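Local coordinates for quercetin 2,3-dioxygenase (Escherichia coli, PDB 1TQ5), which cleaves quercetin with molecular oxygen in vitro, as a two-domain pirin of the cupin clan that uses a divalent metal ion, though its physiological role is unknown, at residues V42-I48 / L112-W118; S94-I99 / G125-R129; V187-T193 / H216-E222. All blocks are in the same frame, centred on the assembly; numbering follows the deposited sequence.

Contact 1. Residues V42-I48 / L112-W118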
loop_
_atom_site.group_PDB
_atom_site.type_symbol
_atom_site.label_atom_id
_atom_site.label_comp_id
_atom_site.label_asym_id
_atom_site.label_seq_id
_atom_site.Cartn_x
_atom_site.Cartn_y
_atom_site.Cartn_z
ATOM N N VAL A 42 -5.274 6.242 0.099
ATOM C CA VAL A 42 -3.955 6.808 -0.161
ATOM C C VAL A 42 -2.866 5.777 -0.484
ATOM O O VAL A 42 -2.811 4.702 0.116
ATOM C CB VAL A 42 -3.469 7.618 1.069
ATOM C CG1 VAL A 42 -2.125 8.263 0.788
ATOM C CG2 VAL A 42 -4.501 8.676 1.451
ATOM N N ILE A 43 -2.025 6.113 -1.460
ATOM C CA ILE A 43 -0.870 5.300 -1.833
ATOM C C ILE A 43 0.212 6.307 -2.162
ATOM O O ILE A 43 0.227 6.906 -3.247
ATOM C CB ILE A 43 -1.075 4.406 -3.083
ATOM C CG1 ILE A 43 -1.905 3.173 -2.739
ATOM C CG2 ILE A 43 0.288 3.908 -3.586
ATOM C CD1 ILE A 43 -3.310 3.475 -2.373
ATOM N N ASN A 44 1.100 6.523 -1.203
ATOM C CA ASN A 44 2.186 7.447 -1.402
ATOM C C ASN A 44 3.489 6.672 -1.502
ATOM O O ASN A 44 3.795 5.820 -0.667
ATOM C CB ASN A 44 2.255 8.461 -0.257
ATOM C CG ASN A 44 1.112 9.459 -0.293
ATOM O OD1 ASN A 44 0.491 9.666 -1.338
ATOM N ND2 ASN A 44 0.836 10.092 0.845
ATOM N N ASP A 45 4.224 6.963 -2.564
ATOM C CA ASP A 45 5.511 6.343 -2.849
ATOM C C ASP A 45 6.518 7.362 -2.324
ATOM O O ASP A 45 6.833 8.328 -3.019
ATOM C CB ASP A 45 5.645 6.185 -4.364
ATOM C CG ASP A 45 6.872 5.399 -4.775
ATOM O OD1 ASP A 45 7.923 5.533 -4.109
ATOM O OD2 ASP A 45 6.782 4.663 -5.785
ATOM N N ASP A 46 7.013 7.153 -1.106
ATOM C CA ASP A 46 7.943 8.103 -0.485
ATOM C C ASP A 46 9.406 7.697 -0.396
ATOM O O ASP A 46 9.742 6.552 -0.098
ATOM C CB ASP A 46 7.496 8.458 0.942
ATOM C CG ASP A 46 6.059 8.937 1.014
ATOM O OD1 ASP A 46 5.588 9.560 0.044
ATOM O OD2 ASP A 46 5.408 8.702 2.057
ATOM N N VAL A 47 10.275 8.669 -0.631
ATOM C CA VAL A 47 11.713 8.469 -0.538
ATOM C C VAL A 47 12.194 9.538 0.432
ATOM O O VAL A 47 12.048 10.741 0.174
ATOM C CB VAL A 47 12.394 8.641 -1.900
ATOM C CG1 VAL A 47 13.893 8.717 -1.723
ATOM C CG2 VAL A 47 12.028 7.472 -2.799
ATOM N N ILE A 48 12.758 9.086 1.547
ATOM C CA ILE A 48 13.224 9.970 2.603
ATOM C C ILE A 48 14.736 9.965 2.806
ATOM O O ILE A 48 15.364 8.914 2.870
ATOM C CB ILE A 48 12.543 9.593 3.938
ATOM C CG1 ILE A 48 11.023 9.724 3.787
ATOM C CG2 ILE A 48 13.060 10.480 5.077
ATOM C CD1 ILE A 48 10.246 9.301 5.020
ATOM N N LEU A 112 15.691 6.128 2.617
ATOM C CA LEU A 112 14.567 5.261 2.927
ATOM C C LEU A 112 13.532 5.355 1.810
ATOM O O LEU A 112 13.173 6.444 1.375
ATOM C CB LEU A 112 13.938 5.669 4.263
ATOM C CG LEU A 112 12.546 5.131 4.622
ATOM C CD1 LEU A 112 12.570 3.621 4.780
ATOM C CD2 LEU A 112 12.086 5.795 5.918
ATOM N N HIS A 113 13.069 4.206 1.340
ATOM C CA HIS A 113 12.062 4.165 0.288
ATOM C C HIS A 113 10.897 3.317 0.780
ATOM O O HIS A 113 11.068 2.135 1.094
ATOM C CB HIS A 113 12.650 3.564 -0.985
ATOM C CG HIS A 113 11.724 3.605 -2.155
ATOM N ND1 HIS A 113 12.028 3.018 -3.362
ATOM C CD2 HIS A 113 10.500 4.167 -2.306
ATOM C CE1 HIS A 113 11.033 3.215 -4.208
ATOM N NE2 HIS A 113 10.094 3.911 -3.592
ATOM N N LEU A 114 9.713 3.913 0.857
ATOM C CA LEU A 114 8.552 3.177 1.329
ATOM C C LEU A 114 7.227 3.584 0.703
ATOM O O LEU A 114 7.110 4.635 0.070
ATOM C CB LEU A 114 8.436 3.313 2.850
ATOM C CG LEU A 114 8.257 4.726 3.423
ATOM C CD1 LEU A 114 6.910 5.288 3.025
ATOM C CD2 LEU A 114 8.365 4.681 4.933
ATOM N N TYR A 115 6.236 2.716 0.879
ATOM C CA TYR A 115 4.883 2.977 0.422
ATOM C C TYR A 115 4.088 3.274 1.686
ATOM O O TYR A 115 4.194 2.546 2.669
ATOM C CB TYR A 115 4.262 1.752 -0.255
ATOM C CG TYR A 115 4.442 1.685 -1.755
ATOM C CD1 TYR A 115 5.325 0.772 -2.330
ATOM C CD2 TYR A 115 3.710 2.517 -2.602
ATOM C CE1 TYR A 115 5.472 0.687 -3.717
ATOM C CE2 TYR A 115 3.850 2.442 -3.990
ATOM C CZ TYR A 115 4.734 1.521 -4.540
ATOM O OH TYR A 115 4.871 1.429 -5.909
ATOM N N GLN A 116 3.318 4.353 1.668
ATOM C CA GLN A 116 2.471 4.710 2.805
ATOM C C GLN A 116 1.040 4.550 2.308
ATOM O O GLN A 116 0.569 5.340 1.495
ATOM C CB GLN A 116 2.721 6.153 3.244
ATOM C CG GLN A 116 3.889 6.310 4.198
ATOM C CD GLN A 116 3.629 5.671 5.551
ATOM O OE1 GLN A 116 2.765 6.115 6.310
ATOM N NE2 GLN A 116 4.375 4.622 5.856
ATOM N N ILE A 117 0.365 3.520 2.802
ATOM C CA ILE A 117 -1.001 3.197 2.393
ATOM C C ILE A 117 -2.056 3.526 3.455
ATOM O O ILE A 117 -1.891 3.178 4.620
ATOM C CB ILE A 117 -1.107 1.691 2.073
ATOM C CG1 ILE A 117 0.029 1.275 1.125
ATOM C CG2 ILE A 117 -2.470 1.374 1.484
ATOM C CD1 ILE A 117 0.050 2.025 -0.182
ATOM N N TRP A 118 -3.142 4.182 3.047
ATOM C CA TRP A 118 -4.227 4.521 3.971
ATOM C C TRP A 118 -5.499 3.793 3.565
ATOM O O TRP A 118 -5.933 3.871 2.413
ATOM C CB TRP A 118 -4.517 6.024 3.976
ATOM C CG TRP A 118 -3.458 6.888 4.604
ATOM C CD1 TRP A 118 -2.125 6.603 4.734
ATOM C CD2 TRP A 118 -3.629 8.223 5.090
ATOM N NE1 TRP A 118 -1.459 7.681 5.263
ATOM C CE2 TRP A 118 -2.358 8.689 5.491
ATOM C CE3 TRP A 118 -4.735 9.074 5.219
ATOM C CZ2 TRP A 118 -2.160 9.973 6.014
ATOM C CZ3 TRP A 118 -4.538 10.350 5.737
ATOM C CH2 TRP A 118 -3.259 10.786 6.127
#

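Contact 2. Residues S94-I99 / G125-R129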
loop_
_atom_site.group_PDB
_atom_site.type_symbol
_atom_site.label_atom_id
_atom_site.label_comp_id
_atom_site.label_asym_id
_atom_site.label_seq_id
_atom_site.Cartn_x
_atom_site.Cartn_y
_atom_site.Cartn_z
ATOM N N SER A 94 -3.812 1.517 13.489
ATOM C CA SER A 94 -5.197 1.959 13.424
ATOM C C SER A 94 -5.283 3.231 14.255
ATOM O O SER A 94 -5.058 3.198 15.463
ATOM C CB SER A 94 -6.133 0.901 14.017
ATOM O OG SER A 94 -6.150 -0.279 13.233
ATOM N N ALA A 95 -5.589 4.355 13.611
ATOM C CA ALA A 95 -5.691 5.620 14.332
ATOM C C ALA A 95 -6.839 5.557 15.340
ATOM O O ALA A 95 -6.787 6.187 16.396
ATOM C CB ALA A 95 -5.910 6.772 13.354
ATOM N N GLY A 96 -7.867 4.787 15.006
ATOM C CA GLY A 96 -9.007 4.649 15.893
ATOM C C GLY A 96 -9.565 5.976 16.373
ATOM O O GLY A 96 -9.788 6.889 15.579
ATOM N N THR A 97 -9.783 6.082 17.680
ATOM C CA THR A 97 -10.335 7.296 18.272
ATOM C C THR A 97 -9.393 8.496 18.189
ATOM O O THR A 97 -9.828 9.644 18.278
ATOM C CB THR A 97 -10.720 7.060 19.750
ATOM O OG1 THR A 97 -9.614 6.473 20.448
ATOM C CG2 THR A 97 -11.923 6.131 19.842
ATOM N N GLY A 98 -8.103 8.230 18.016
ATOM C CA GLY A 98 -7.134 9.308 17.926
ATOM C C GLY A 98 -5.740 8.824 18.270
ATOM O O GLY A 98 -5.581 7.939 19.111
ATOM N N ILE A 99 -4.726 9.401 17.631
ATOM C CA ILE A 99 -3.355 8.983 17.893
ATOM C C ILE A 99 -2.358 9.897 17.179
ATOM O O ILE A 99 -2.686 10.539 16.182
ATOM C CB ILE A 99 -3.153 7.506 17.430
ATOM C CG1 ILE A 99 -2.279 6.741 18.427
ATOM C CG2 ILE A 99 -2.568 7.465 16.020
ATOM C CD1 ILE A 99 -0.855 7.208 18.518
ATOM N N GLY A 125 -14.134 5.017 15.224
ATOM C CA GLY A 125 -14.001 5.139 16.664
ATOM C C GLY A 125 -13.508 3.889 17.368
ATOM O O GLY A 125 -13.856 3.652 18.525
ATOM N N ILE A 126 -12.703 3.086 16.680
ATOM C CA ILE A 126 -12.174 1.868 17.280
ATOM C C ILE A 126 -11.039 2.231 18.228
ATOM O O ILE A 126 -10.703 3.402 18.388
ATOM C CB ILE A 126 -11.607 0.900 16.226
ATOM C CG1 ILE A 126 -10.270 1.432 15.703
ATOM C CG2 ILE A 126 -12.595 0.740 15.084
ATOM C CD1 ILE A 126 -9.255 0.345 15.405
ATOM N N THR A 127 -10.439 1.218 18.840
ATOM C CA THR A 127 -9.343 1.432 19.771
ATOM C C THR A 127 -7.982 1.381 19.070
ATOM O O THR A 127 -7.684 0.441 18.333
ATOM C CB THR A 127 -9.377 0.383 20.899
ATOM O OG1 THR A 127 -8.194 0.498 21.700
ATOM C CG2 THR A 127 -9.471 -1.015 20.315
ATOM N N PRO A 128 -7.139 2.399 19.296
ATOM C CA PRO A 128 -5.803 2.498 18.700
ATOM C C PRO A 128 -4.973 1.233 18.883
ATOM O O PRO A 128 -4.909 0.678 19.978
ATOM C CB PRO A 128 -5.195 3.691 19.429
ATOM C CG PRO A 128 -6.388 4.564 19.683
ATOM C CD PRO A 128 -7.413 3.564 20.159
ATOM N N ARG A 129 -4.331 0.783 17.809
ATOM C CA ARG A 129 -3.506 -0.417 17.867
ATOM C C ARG A 129 -2.345 -0.334 16.888
ATOM O O ARG A 129 -2.433 0.330 15.854
ATOM C CB ARG A 129 -4.346 -1.651 17.552
ATOM C CG ARG A 129 -4.976 -1.606 16.178
ATOM C CD ARG A 129 -4.473 -2.728 15.289
ATOM N NE ARG A 129 -4.916 -2.529 13.913
ATOM C CZ ARG A 129 -4.789 -3.426 12.942
ATOM N NH1 ARG A 129 -4.228 -4.604 13.186
ATOM N NH2 ARG A 129 -5.229 -3.137 11.725
#

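Contact 3. Residues V187-T193 / H216-E222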
loop_
_atom_site.group_PDB
_atom_site.type_symbol
_atom_site.label_atom_id
_atom_site.label_comp_id
_atom_site.label_asym_id
_atom_site.label_seq_id
_atom_site.Cartn_x
_atom_site.Cartn_y
_atom_site.Cartn_z
ATOM N N VAL A 187 2.117 -2.206 -8.952
ATOM C CA VAL A 187 3.331 -2.927 -9.299
ATOM C C VAL A 187 4.497 -2.331 -8.505
ATOM O O VAL A 187 4.916 -1.197 -8.749
ATOM C CB VAL A 187 3.645 -2.827 -10.805
ATOM C CG1 VAL A 187 4.861 -3.703 -11.137
ATOM C CG2 VAL A 187 2.436 -3.276 -11.631
ATOM N N VAL A 188 5.002 -3.087 -7.536
ATOM C CA VAL A 188 6.128 -2.621 -6.743
ATOM C C VAL A 188 7.361 -2.602 -7.643
ATOM O O VAL A 188 8.159 -1.661 -7.611
ATOM C CB VAL A 188 6.373 -3.544 -5.538
ATOM C CG1 VAL A 188 7.596 -3.076 -4.754
ATOM C CG2 VAL A 188 5.142 -3.558 -4.650
ATOM N N LYS A 189 7.506 -3.635 -8.464
ATOM C CA LYS A 189 8.637 -3.701 -9.380
ATOM C C LYS A 189 8.434 -4.775 -10.436
ATOM O O LYS A 189 7.745 -5.760 -10.206
ATOM C CB LYS A 189 9.935 -3.971 -8.614
ATOM C CG LYS A 189 10.035 -5.355 -7.984
ATOM C CD LYS A 189 11.432 -5.586 -7.404
ATOM C CE LYS A 189 12.504 -5.465 -8.488
ATOM N NZ LYS A 189 13.891 -5.596 -7.959
ATOM N N GLY A 190 9.036 -4.572 -11.602
ATOM C CA GLY A 190 8.912 -5.545 -12.666
ATOM C C GLY A 190 7.982 -5.101 -13.774
ATOM O O GLY A 190 7.563 -3.946 -13.823
ATOM N N ASN A 191 7.661 -6.028 -14.664
ATOM C CA ASN A 191 6.788 -5.750 -15.797
ATOM C C ASN A 191 5.760 -6.861 -15.875
ATOM O O ASN A 191 6.118 -8.032 -16.026
ATOM C CB ASN A 191 7.599 -5.716 -17.096
ATOM C CG ASN A 191 8.639 -4.613 -17.110
ATOM O OD1 ASN A 191 8.326 -3.448 -17.365
ATOM N ND2 ASN A 191 9.885 -4.974 -16.825
ATOM N N VAL A 192 4.486 -6.502 -15.767
ATOM C CA VAL A 192 3.434 -7.500 -15.833
ATOM C C VAL A 192 2.344 -7.104 -16.820
ATOM O O VAL A 192 2.292 -5.967 -17.297
ATOM C CB VAL A 192 2.786 -7.737 -14.443
ATOM C CG1 VAL A 192 3.868 -8.026 -13.409
ATOM C CG2 VAL A 192 1.952 -6.524 -14.027
ATOM N N THR A 193 1.495 -8.071 -17.141
ATOM C CA THR A 193 0.366 -7.861 -18.039
ATOM C C THR A 193 -0.821 -8.365 -17.238
ATOM O O THR A 193 -0.816 -9.497 -16.769
ATOM C CB THR A 193 0.507 -8.684 -19.351
ATOM O OG1 THR A 193 1.533 -8.111 -20.168
ATOM C CG2 THR A 193 -0.788 -8.684 -20.130
ATOM N N HIS A 216 0.249 -12.065 -15.838
ATOM C CA HIS A 216 1.374 -12.700 -16.511
ATOM C C HIS A 216 2.599 -11.821 -16.277
ATOM O O HIS A 216 2.552 -10.611 -16.501
ATOM C CB HIS A 216 1.098 -12.837 -18.014
ATOM C CG HIS A 216 2.250 -13.395 -18.787
ATOM N ND1 HIS A 216 3.330 -12.627 -19.171
ATOM C CD2 HIS A 216 2.517 -14.656 -19.206
ATOM C CE1 HIS A 216 4.211 -13.391 -19.793
ATOM N NE2 HIS A 216 3.741 -14.627 -19.826
ATOM N N ALA A 217 3.691 -12.423 -15.816
ATOM C CA ALA A 217 4.912 -11.664 -15.552
ATOM C C ALA A 217 5.867 -11.688 -16.744
ATOM O O ALA A 217 6.347 -12.748 -17.146
ATOM C CB ALA A 217 5.607 -12.213 -14.313
ATOM N N ASP A 218 6.145 -10.510 -17.299
ATOM C CA ASP A 218 7.037 -10.395 -18.446
ATOM C C ASP A 218 8.495 -10.430 -17.983
ATOM O O ASP A 218 9.415 -10.630 -18.779
ATOM C CB ASP A 218 6.739 -9.099 -19.207
ATOM C CG ASP A 218 5.259 -8.946 -19.537
ATOM O OD1 ASP A 218 4.681 -9.867 -20.156
ATOM O OD2 ASP A 218 4.671 -7.902 -19.176
ATOM N N SER A 219 8.684 -10.223 -16.683
ATOM C CA SER A 219 9.994 -10.261 -16.045
ATOM C C SER A 219 9.702 -10.543 -14.575
ATOM O O SER A 219 8.548 -10.457 -14.159
ATOM C CB SER A 219 10.721 -8.920 -16.203
ATOM O OG SER A 219 9.972 -7.846 -15.660
ATOM N N ASP A 220 10.715 -10.907 -13.794
ATOM C CA ASP A 220 10.484 -11.171 -12.376
ATOM C C ASP A 220 9.802 -9.926 -11.832
ATOM O O ASP A 220 10.282 -8.814 -12.036
ATOM C CB ASP A 220 11.801 -11.400 -11.630
ATOM C CG ASP A 220 12.604 -12.550 -12.202
ATOM O OD1 ASP A 220 12.022 -13.637 -12.407
ATOM O OD2 ASP A 220 13.819 -12.368 -12.436
ATOM N N SER A 221 8.686 -10.104 -11.141
ATOM C CA SER A 221 7.965 -8.956 -10.624
ATOM C C SER A 221 7.378 -9.191 -9.247
ATOM O O SER A 221 7.468 -10.284 -8.685
ATOM C CB SER A 221 6.824 -8.597 -11.581
ATOM O OG SER A 221 7.286 -8.473 -12.914
ATOM N N GLU A 222 6.775 -8.136 -8.710
ATOM C CA GLU A 222 6.098 -8.198 -7.425
ATOM C C GLU A 222 5.005 -7.147 -7.461
ATOM O O GLU A 222 5.250 -5.999 -7.834
ATOM C CB GLU A 222 7.053 -7.908 -6.267
ATOM C CG GLU A 222 6.359 -7.942 -4.905
ATOM C CD GLU A 222 7.318 -7.728 -3.748
ATOM O OE1 GLU A 222 8.281 -8.518 -3.624
ATOM O OE2 GLU A 222 7.107 -6.776 -2.961
HETATM O O HOH W 1 2.687 -9.655 -22.204
#

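Contact 1. Residues V42-I48 / L112-W118
Val-42 lies beside Trp-118 at one end of this antiparallel strand pair, the two CB atoms 3.5 Å apart. Val-42 holds CG1 anti to the backbone N (chi1 -177°), which leaves CG2 to rest 3.4 Å above the plane of the Trp-118 indole, displaced from the ring centre. At the far end Ile-48 and Leu-112 form a hydrogen-bonded pair on the same face: Ile-48 N donates to Leu-112 O (2.7 Å), Leu-112 N donates in turn to Ile-48 O, and above them Ile-48 CD1 meets Leu-112 CD2. The other face carries a polar contact, in which His-113 NE2 donates to the syn side of Asp-45 OD1 (2.8 Å) with ring and carboxylate only 19° from coplanar, while Val-47 CG2 covers a face of the imidazole. The second carboxylate oxygen, Asp-45 OD2, is held by a salt bridge to Arg-10. Both strands are central in a seven-stranded antiparallel sheet of the N-terminal cupin domain. The Trp-118 side chain, about 5 Å from a bound cadmium ion at its nearest atom, meets the metal ligand His-59 with the ring planes roughly perpendicular. Strand 18-22 pairs with the outer side of 42-48, and strand 63-70 with that of 112-118.

Contact 2. Residues S94-I99 / G125-R129
Ser-94 OG accepts a short, nearly straight hydrogen bond from Arg-129 NE (2.7 Å, 175°) that lies in the guanidinium plane, with a weak second approach from Arg-129 NH2. The hydroxyl is also hydrogen-bonded to Glu-63 OE2. The same glutamate forms a salt bridge to Arg-129 NH2 through OE1, while NH2 also reaches Lys-155 O and NH1 pairs with Glu-131, so all three guanidinium nitrogens have acceptors. With an alanine at Arg-129, Ser-94 OG would lose its NE donor and the carboxylates of Glu-63 and Glu-131 would probably be left without their positive mate. Behind the polar ends the backbones pair as well: Ser-94 N donates to Arg-129 O (3.0 Å), and the return bond from Arg-129 N to Ser-94 O is weak. Beyond this short antiparallel pairing, at the margin of the N-terminal cupin sheet, the chain reverses in a type II' beta turn from Ala-95 to Gly-98, closed by Gly-98 N donating to Ala-95 O (2.9 Å). Gly-96 fills the first corner with positive phi, and a side chain there would strike Ile-126 O. That carbonyl receives a weak bond from Thr-97 N (2.9 Å) and is touched by Thr-97 CG2. Thr-97 O accepts from Lys-60 NZ, and Gly-125 N donates to Asp-61 OD1. Ile-126 curls inward, its CG1 between the backbone N and the carbonyl carbon (chi1 74°), and CD1 is pressed tightly on Ser-94 CB at 3.5 Å. The Pro-128 ring lies against the turn, its CG 3.5 Å from Gly-98 O and also close to Ala-95 O.

Contact 3. Residues V187-T193 / H216-E222
His-216 and Thr-193 form a hydrogen-bonded antiparallel pair, Thr-193 N donating to His-216 O (2.8 Å) and His-216 N to Thr-193 O. It opens the first of two short pairings in the C-terminal cupin domain, which joins strands 191-194 and 213-217 of a four-stranded sheet; the second, shifted by two residues, is a classic beta bulge leading toward strands 182-187 and 221-228 of the seven-stranded sheet, the chain turning a corner at Val-188. Ala-217 follows opposite Val-192, its methyl on the other face. At Asp-218 the strand gives way to a loop: its backbone N donates to Asn-191 O (2.8 Å), and one water bridges Asp-218 OD1 to Thr-193 OG1. Ser-219 turns its hydroxyl between backbone N and carbonyl carbon (chi1 58°), where OG accepts from Asn-191 ND2 at 3.1 Å, close to the amide plane, and weakly from Asn-191 N. Asp-220 directs its carboxylate outward to the backbone N of Lys-169. Ser-221 OG donates back to Ser-219 O (2.7 Å) from above the carbonyl plane and receives a weak bond from Asn-191 N. Val-192 CG1 packs on Ser-221 CB (3.5 Å). Gly-190 passes so near this hydroxyl that a CB there would clash with it. Glu-222 N donates to Lys-189 O, while its OE2 is hydrogen-bonded to Tyr-67 OH of the N-terminal domain. In the bulge, Glu-222 O accepts from both Val-188 N (2.9 Å) and, weakly, Lys-189 N.

Overall arrangement
From the N terminus, the chain first lays down 42-48, and after 63 intervening residues 112-118 returns beside it to close contact 1 in the middle of the N-terminal sheet. Contact 2 opens at 94-99, inside that loop, and closes at 125-129, beyond it, so the two contacts cross; it joins the turn before strand 99-104 to the start of edge strand 129-133. The metal ligand His-101 lies in the segment the two loops share. Contact 3 comes afterwards, in series, closing a 22-residue loop in the C-terminal cupin domain. Contacts 1 and 3 touch where the domains meet, through Tyr-115 and Val-187, whereas the centres of contacts 2 and 3 are about 35 Å apart.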